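Putative 6-phosphogluconolactonase (Neisseria gonorrhoeae, PDB 3LHI) probably hydrolyses 6-phosphogluconolactone to 6-phosphogluconate, the second step in the oxidative stage of the pentose phosphate pathway. Local coordinates at residues Gly42-Ser45 and Pro46-Phe49; Val73-His77 and Ala78-Thr82; Gly208-Arg211 and Glu212-Ile215. All coordinates share one frame; numbering follows the deposited sequence. Where two conformers were deposited one is given.

Contacts 1 and 2 are neighbours; contact 3 stands apart. Contacts 1 and 2 each lead from a strand of the mixed sheet into a helix, 47-54 and 81-88 respectively. Contact 1 lies in the loop that probably receives the substrate phosphate. Their centres are about 15 Å apart. They touch where G42 CA packs on N81 OD1 at 3.8 Å. I47 packs on L84 and Y88 of the helix that contact 2 leads into, and R44 is hydrogen-bonded to Y88. A bound 1,2-ethanediol is hydrogen-bonded to A78 of contact 2. Contact 3 is a separate surface turn, its centre about 23 Å from that of contact 1 and 28 Å from that of contact 2.

Contact 1: residues Gly42-Ser45 and Pro46-Phe49; sequences GGRS and PIAF
The glycine-rich loop after strand 36-40 runs here into helix 47-54, and R44 to I47 form a type I beta turn at the junction. In relatives of this family the corresponding loop receives the substrate phosphate, so this one probably does the same. The turn is closed by I47 N, which donates to R44 O at 3.2 Å in a nearly straight bond. Two waters carry the helical pattern back into the loop. One water donates to R44 O and accepts from A48 N at 3.0 Å. The other donates to S45 O at 2.6 Å and accepts from F49 N. Each water thus sits between a carbonyl and the N-H four residues later, where a direct helical bond would otherwise lie. The P46 ring packs back on the loop: its CD lies 3.3 Å from G43 O and 3.5 Å from G42 O. G43 O is buried here without a polar partner in the model. G43 itself has a positive phi of 80°, a region open to glycine. The R44 chain is bent at chi2 and chi3, which curls it back over I47. There I47 CD1 lies over the centre of one guanidinium face, though their modelled spacing is too short to trust. I47 CG1 is anti to its carbonyl carbon (chi1 -67°) and rests 3.6 Å from R44 O. The guanidinium has a polar partner beyond the turn: R44 NH1 is hydrogen-bonded to Y88 OH on helix 81-88. I47 packs on L84 and Y88 of that same helix, while A48 and F49 face helix 11-33, with F49 set against L18, A19 and V22.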
loop_
_atom_site.group_PDB
_atom_site.type_symbol
_atom_site.label_atom_id
_atom_site.label_comp_id
_atom_site.label_asym_id
_atom_site.label_seq_id
_atom_site.Cartn_x
_atom_site.Cartn_y
_atom_site.Cartn_z
ATOM N N GLY A 42 -4.421 2.155 -2.644
ATOM C CA GLY A 42 -5.689 2.587 -3.196
ATOM C C GLY A 42 -5.710 2.568 -4.691
ATOM O O GLY A 42 -5.063 1.772 -5.353
ATOM N N GLY A 43 -6.556 3.428 -5.277
ATOM C CA GLY A 43 -6.882 3.317 -6.682
ATOM C C GLY A 43 -7.910 2.256 -7.005
ATOM O O GLY A 43 -8.405 1.544 -6.102
ATOM N N ARG A 44 -8.164 2.075 -8.306
ATOM C CA ARG A 44 -9.134 1.061 -8.789
ATOM C C ARG A 44 -8.639 -0.327 -8.914
ATOM O O ARG A 44 -9.431 -1.291 -8.747
ATOM C CB ARG A 44 -9.669 1.464 -10.183
ATOM C CG ARG A 44 -10.289 2.789 -10.157
ATOM C CD ARG A 44 -11.530 2.968 -9.297
ATOM N NE ARG A 44 -12.518 1.918 -9.570
ATOM C CZ ARG A 44 -13.672 1.800 -8.900
ATOM N NH1 ARG A 44 -14.025 2.634 -7.930
ATOM N NH2 ARG A 44 -14.464 0.778 -9.199
ATOM N N SER A 45 -7.374 -0.515 -9.201
ATOM C CA SER A 45 -6.938 -1.833 -9.536
ATOM C C SER A 45 -7.105 -2.845 -8.389
ATOM O O SER A 45 -7.237 -4.009 -8.710
ATOM C CB SER A 45 -5.521 -1.862 -10.077
ATOM O OG SER A 45 -4.724 -1.310 -9.133
ATOM N N PRO A 46 -7.006 -2.447 -7.066
ATOM C CA PRO A 46 -7.106 -3.514 -6.062
ATOM C C PRO A 46 -8.533 -3.829 -5.589
ATOM O O PRO A 46 -8.674 -4.654 -4.736
ATOM C CB PRO A 46 -6.279 -2.968 -4.888
ATOM C CG PRO A 46 -6.405 -1.531 -5.008
ATOM C CD PRO A 46 -6.563 -1.186 -6.442
ATOM N N ILE A 47 -9.540 -3.148 -6.098
ATOM C CA ILE A 47 -10.902 -3.287 -5.581
ATOM C C ILE A 47 -11.422 -4.734 -5.672
ATOM O O ILE A 47 -12.016 -5.247 -4.698
ATOM C CB ILE A 47 -11.827 -2.304 -6.246
ATOM C CG1 ILE A 47 -11.419 -0.879 -5.826
ATOM C CG2 ILE A 47 -13.233 -2.603 -5.896
ATOM C CD1 ILE A 47 -12.104 0.191 -6.626
ATOM N N ALA A 48 -11.266 -5.414 -6.794
ATOM C CA ALA A 48 -11.792 -6.788 -6.885
ATOM C C ALA A 48 -11.089 -7.677 -5.853
ATOM O O ALA A 48 -11.694 -8.557 -5.226
ATOM C CB ALA A 48 -11.626 -7.320 -8.296
ATOM N N PHE A 49 -9.780 -7.442 -5.663
ATOM C CA PHE A 49 -8.977 -8.127 -4.639
ATOM C C PHE A 49 -9.545 -7.829 -3.249
ATOM O O PHE A 49 -9.714 -8.752 -2.458
ATOM C CB PHE A 49 -7.527 -7.703 -4.796
ATOM C CG PHE A 49 -6.732 -7.742 -3.508
ATOM C CD1 PHE A 49 -6.465 -8.914 -2.838
ATOM C CD2 PHE A 49 -6.225 -6.572 -2.979
ATOM C CE1 PHE A 49 -5.747 -8.899 -1.652
ATOM C CE2 PHE A 49 -5.489 -6.563 -1.832
ATOM C CZ PHE A 49 -5.257 -7.713 -1.163
HETATM O O HOH W 1 -10.445 -4.113 -9.323
HETATM O O HOH W 2 -8.133 -6.262 -7.794
#

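Contact 2: residues Val73-His77 and Ala78-Thr82; sequences VPTNH and ADSNT. With EDO (1,2-ethanediol), chain C.
H77 and S80 close the second of two successive type I turns that lead from strand 63-71 to helix 81-88, in the alpha/beta fold of this family. S80 N donates to H77 O at 3.1 Å. S80 is also the N-cap of the helix: its OG is hydrogen-bonded to G83 N. The tight part of the contact is gathered around these two residues. S80 CB lies 3.3 Å from H77 O and near P74 O, so it meets a carbonyl of each turn. V73 CG2 packs on S80 N at 3.9 Å, and V73 CB lies over one face of the H77 ring, offset toward its rim. A water bridges the two segments: it donates to V73 O and is hydrogen-bonded to S80 OG at 2.7 Å. The H77 side chain turns back on the chain after it. With CG anti to the backbone N (chi1 -171°), ND1 accepts from D79 N at 2.9 Å. That N-H comes in at the ring edge, in the ring plane, and the bond is nearly straight at 168°. This fixes the rotation of the ring. The D79 carboxylate passes the same edge at a slant, OD2 lying 3.4 Å from H77 CE1, but its hydrogen-bond partner is H173 NE2. H173 also meets the H77 ring, their planes close to perpendicular. T75 and T82 meet with their CG2 methyls nearest each other, while their hydroxyls are hydrogen-bonded to D105 and E70. The loose side is the outer rim at N76 and A78, both exposed. There a 1,2-ethanediol, probably from the crystallisation liquor and also held by E87, donates from O1 to A78 O at 3.1 Å.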
loop_
_atom_site.group_PDB
_atom_site.type_symbol
_atom_site.label_atom_id
_atom_site.label_comp_id
_atom_site.label_asym_id
_atom_site.label_seq_id
_atom_site.Cartn_x
_atom_site.Cartn_y
_atom_site.Cartn_z
ATOM N N VAL A 73 -6.749 14.642 2.501
ATOM C CA VAL A 73 -8.102 15.144 2.246
ATOM C C VAL A 73 -8.986 14.535 3.297
ATOM O O VAL A 73 -8.650 13.518 3.895
ATOM C CB VAL A 73 -8.616 14.746 0.826
ATOM C CG1 VAL A 73 -7.774 15.406 -0.299
ATOM C CG2 VAL A 73 -8.755 13.245 0.641
ATOM N N PRO A 74 -10.161 15.148 3.564
ATOM C CA PRO A 74 -11.031 14.550 4.557
ATOM C C PRO A 74 -11.411 13.103 4.199
ATOM O O PRO A 74 -11.451 12.753 3.027
ATOM C CB PRO A 74 -12.251 15.454 4.538
ATOM C CG PRO A 74 -11.669 16.776 4.137
ATOM C CD PRO A 74 -10.637 16.460 3.101
ATOM N N THR A 75 -11.730 12.307 5.199
ATOM C CA THR A 75 -11.995 10.917 4.931
ATOM C C THR A 75 -13.313 10.636 4.197
ATOM O O THR A 75 -13.519 9.521 3.706
ATOM C CB THR A 75 -11.862 10.089 6.203
ATOM O OG1 THR A 75 -12.859 10.475 7.147
ATOM C CG2 THR A 75 -10.453 10.128 6.788
ATOM N N ASN A 76 -14.168 11.644 4.064
ATOM C CA ASN A 76 -15.369 11.548 3.234
ATOM C C ASN A 76 -15.199 12.155 1.851
ATOM O O ASN A 76 -16.173 12.250 1.119
ATOM C CB ASN A 76 -16.574 12.142 3.967
ATOM C CG ASN A 76 -16.478 13.608 4.199
ATOM O OD1 ASN A 76 -15.402 14.205 4.183
ATOM N ND2 ASN A 76 -17.637 14.221 4.500
ATOM N N HIS A 77 -13.966 12.540 1.468
ATOM C CA HIS A 77 -13.653 13.117 0.160
ATOM C C HIS A 77 -13.585 12.034 -0.906
ATOM O O HIS A 77 -13.163 10.890 -0.624
ATOM C CB HIS A 77 -12.319 13.848 0.255
ATOM C CG HIS A 77 -11.933 14.686 -0.916
ATOM N ND1 HIS A 77 -11.462 14.173 -2.111
ATOM C CD2 HIS A 77 -11.955 16.039 -1.065
ATOM C CE1 HIS A 77 -11.174 15.185 -2.926
ATOM N NE2 HIS A 77 -11.440 16.324 -2.302
ATOM N N ALA A 78 -13.950 12.369 -2.142
ATOM C CA ALA A 78 -13.916 11.378 -3.198
ATOM C C ALA A 78 -12.559 10.730 -3.426
ATOM O O ALA A 78 -12.493 9.609 -3.915
ATOM C CB ALA A 78 -14.411 12.022 -4.529
ATOM N N ASP A 79 -11.480 11.445 -3.142
ATOM C CA ASP A 79 -10.124 10.968 -3.378
ATOM C C ASP A 79 -9.482 10.357 -2.124
ATOM O O ASP A 79 -8.290 10.093 -2.141
ATOM C CB ASP A 79 -9.254 12.111 -3.938
ATOM C CG ASP A 79 -9.723 12.614 -5.283
ATOM O OD1 ASP A 79 -10.327 11.821 -6.018
ATOM O OD2 ASP A 79 -9.449 13.788 -5.566
ATOM N N SER A 80 -10.238 10.112 -1.075
ATOM C CA SER A 80 -9.715 9.499 0.139
ATOM C C SER A 80 -9.533 7.991 -0.073
ATOM O O SER A 80 -10.479 7.270 -0.401
ATOM C CB SER A 80 -10.681 9.718 1.294
ATOM O OG SER A 80 -10.229 9.054 2.458
ATOM N N ASN A 81 -8.327 7.482 0.190
ATOM C CA ASN A 81 -8.133 6.050 0.192
ATOM C C ASN A 81 -8.830 5.399 1.395
ATOM O O ASN A 81 -9.219 4.234 1.318
ATOM C CB ASN A 81 -6.644 5.673 0.227
ATOM C CG ASN A 81 -5.895 6.002 -1.069
ATOM O OD1 ASN A 81 -6.530 6.152 -2.128
ATOM N ND2 ASN A 81 -4.542 6.029 -0.996
ATOM N N THR A 82 -8.963 6.128 2.508
ATOM C CA THR A 82 -9.729 5.652 3.647
ATOM C C THR A 82 -11.154 5.367 3.231
ATOM O O THR A 82 -11.723 4.291 3.520
ATOM C CB THR A 82 -9.690 6.675 4.775
ATOM O OG1 THR A 82 -8.325 6.790 5.240
ATOM C CG2 THR A 82 -10.585 6.230 5.965
HETATM C C1 EDO C . -14.763 7.403 -2.307
HETATM O O1 EDO C . -14.871 7.644 -3.745
HETATM C C2 EDO C . -15.186 6.000 -1.833
HETATM O O2 EDO C . -14.641 4.926 -2.630
HETATM O O HOH W 3 -8.538 10.763 3.591
#

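Contact 3: residues Gly208-Arg211 and Glu212-Ile215; sequences GENR and EYPI
N210 and the residues just after it make a local turn contact on the protein surface, in the loop that joins helix 196-206 to helix 215-219. Two hydrogen bonds hold it, and both are accepted by N210. Y213 N donates to N210 O at 2.9 Å. E212 N donates to N210 OD1 at 3.0 Å, with an N-H...O angle of 166°. The donor of this second bond stands well above the plane of the amide. The N210 amide gets there because CG is anti to the backbone N (chi1 -176°), which lays it beside the chain ahead. It then runs alongside the E212 side chain, OD1 lying 3.4 Å from E212 CB. The first bond closes a type I beta turn from N210 to Y213. The second makes an Asx turn from N210 to E212, so the two motifs share the same starting residue. The other end of the amide reaches the tyrosine: N210 ND2 is 4.1 Å from Y213 CE2, approaching the ring obliquely. E212 CG lies over one face of that ring, offset toward its rim. P214 follows the turn and packs its CD on R211 O at 3.6 Å. The carbonyl of N210 has a further partner, since S216 OG is hydrogen-bonded both to N210 O and to Y213 O. On the inner side Y213 packs on Q204 and A205 of helix 196-206. I215 reaches the same helix at A205, and its backbone is hydrogen-bonded to G139.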
loop_
_atom_site.group_PDB
_atom_site.type_symbol
_atom_site.label_atom_id
_atom_site.label_comp_id
_atom_site.label_asym_id
_atom_site.label_seq_id
_atom_site.Cartn_x
_atom_site.Cartn_y
_atom_site.Cartn_z
ATOM N N GLY A 208 17.074 -2.345 -12.754
ATOM C CA GLY A 208 17.923 -1.884 -11.677
ATOM C C GLY A 208 17.423 -0.616 -11.032
ATOM O O GLY A 208 16.434 -0.042 -11.483
ATOM N N GLU A 209 18.089 -0.187 -9.973
ATOM C CA GLU A 209 17.668 0.963 -9.232
ATOM C C GLU A 209 17.761 2.207 -10.076
ATOM O O GLU A 209 18.827 2.545 -10.636
ATOM C CB GLU A 209 18.483 1.170 -7.974
ATOM C CG GLU A 209 18.233 0.167 -6.927
ATOM C CD GLU A 209 18.952 0.469 -5.638
ATOM O OE1 GLU A 209 19.608 1.543 -5.530
ATOM O OE2 GLU A 209 18.837 -0.385 -4.720
ATOM N N ASN A 210 16.668 2.925 -10.127
ATOM C CA ASN A 210 16.630 4.219 -10.778
ATOM C C ASN A 210 15.524 5.022 -10.110
ATOM O O ASN A 210 14.354 4.635 -10.147
ATOM C CB ASN A 210 16.388 4.083 -12.255
ATOM C CG ASN A 210 16.446 5.398 -12.991
ATOM O OD1 ASN A 210 16.473 6.469 -12.387
ATOM N ND2 ASN A 210 16.544 5.314 -14.307
ATOM N N ARG A 211 15.844 6.142 -9.474
ATOM C CA ARG A 211 14.821 6.929 -8.765
ATOM C C ARG A 211 13.783 7.517 -9.715
ATOM O O ARG A 211 12.738 8.000 -9.272
ATOM C CB ARG A 211 15.456 8.083 -7.940
ATOM C CG ARG A 211 16.349 9.035 -8.758
ATOM C CD ARG A 211 16.772 10.255 -7.952
ATOM N NE ARG A 211 15.598 11.082 -7.743
ATOM C CZ ARG A 211 15.397 11.925 -6.737
ATOM N NH1 ARG A 211 16.317 12.104 -5.766
ATOM N NH2 ARG A 211 14.244 12.608 -6.733
ATOM N N GLU A 212 14.047 7.494 -11.020
ATOM C CA GLU A 212 13.016 7.906 -11.963
ATOM C C GLU A 212 11.770 6.983 -11.880
ATOM O O GLU A 212 10.679 7.431 -12.168
ATOM C CB GLU A 212 13.599 7.899 -13.354
ATOM C CG GLU A 212 12.726 8.416 -14.461
ATOM C CD GLU A 212 12.319 9.885 -14.321
ATOM O OE1 GLU A 212 12.933 10.695 -13.562
ATOM O OE2 GLU A 212 11.320 10.217 -15.010
ATOM N N TYR A 213 11.995 5.725 -11.502
ATOM C CA TYR A 213 10.922 4.732 -11.359
ATOM C C TYR A 213 11.002 4.192 -9.916
ATOM O O TYR A 213 11.675 3.193 -9.683
ATOM C CB TYR A 213 11.091 3.572 -12.380
ATOM C CG TYR A 213 11.313 4.055 -13.791
ATOM C CD1 TYR A 213 10.329 4.745 -14.483
ATOM C CD2 TYR A 213 12.572 3.929 -14.372
ATOM C CE1 TYR A 213 10.572 5.231 -15.786
ATOM C CE2 TYR A 213 12.832 4.408 -15.652
ATOM C CZ TYR A 213 11.831 5.072 -16.345
ATOM O OH TYR A 213 12.115 5.557 -17.607
ATOM N N PRO A 214 10.351 4.895 -8.965
ATOM C CA PRO A 214 10.628 4.576 -7.561
ATOM C C PRO A 214 10.392 3.122 -7.138
ATOM O O PRO A 214 11.094 2.634 -6.237
ATOM C CB PRO A 214 9.754 5.569 -6.804
ATOM C CG PRO A 214 9.760 6.749 -7.653
ATOM C CD PRO A 214 9.637 6.178 -9.071
ATOM N N ILE A 215 9.467 2.420 -7.790
ATOM C CA ILE A 215 9.283 1.008 -7.469
ATOM C C ILE A 215 10.558 0.183 -7.635
ATOM O O ILE A 215 10.739 -0.824 -6.975
ATOM C CB ILE A 215 8.125 0.418 -8.264
ATOM C CG1 ILE A 215 7.746 -0.987 -7.792
ATOM C CG2 ILE A 215 8.481 0.295 -9.775
ATOM C CD1 ILE A 215 7.096 -1.137 -6.484
#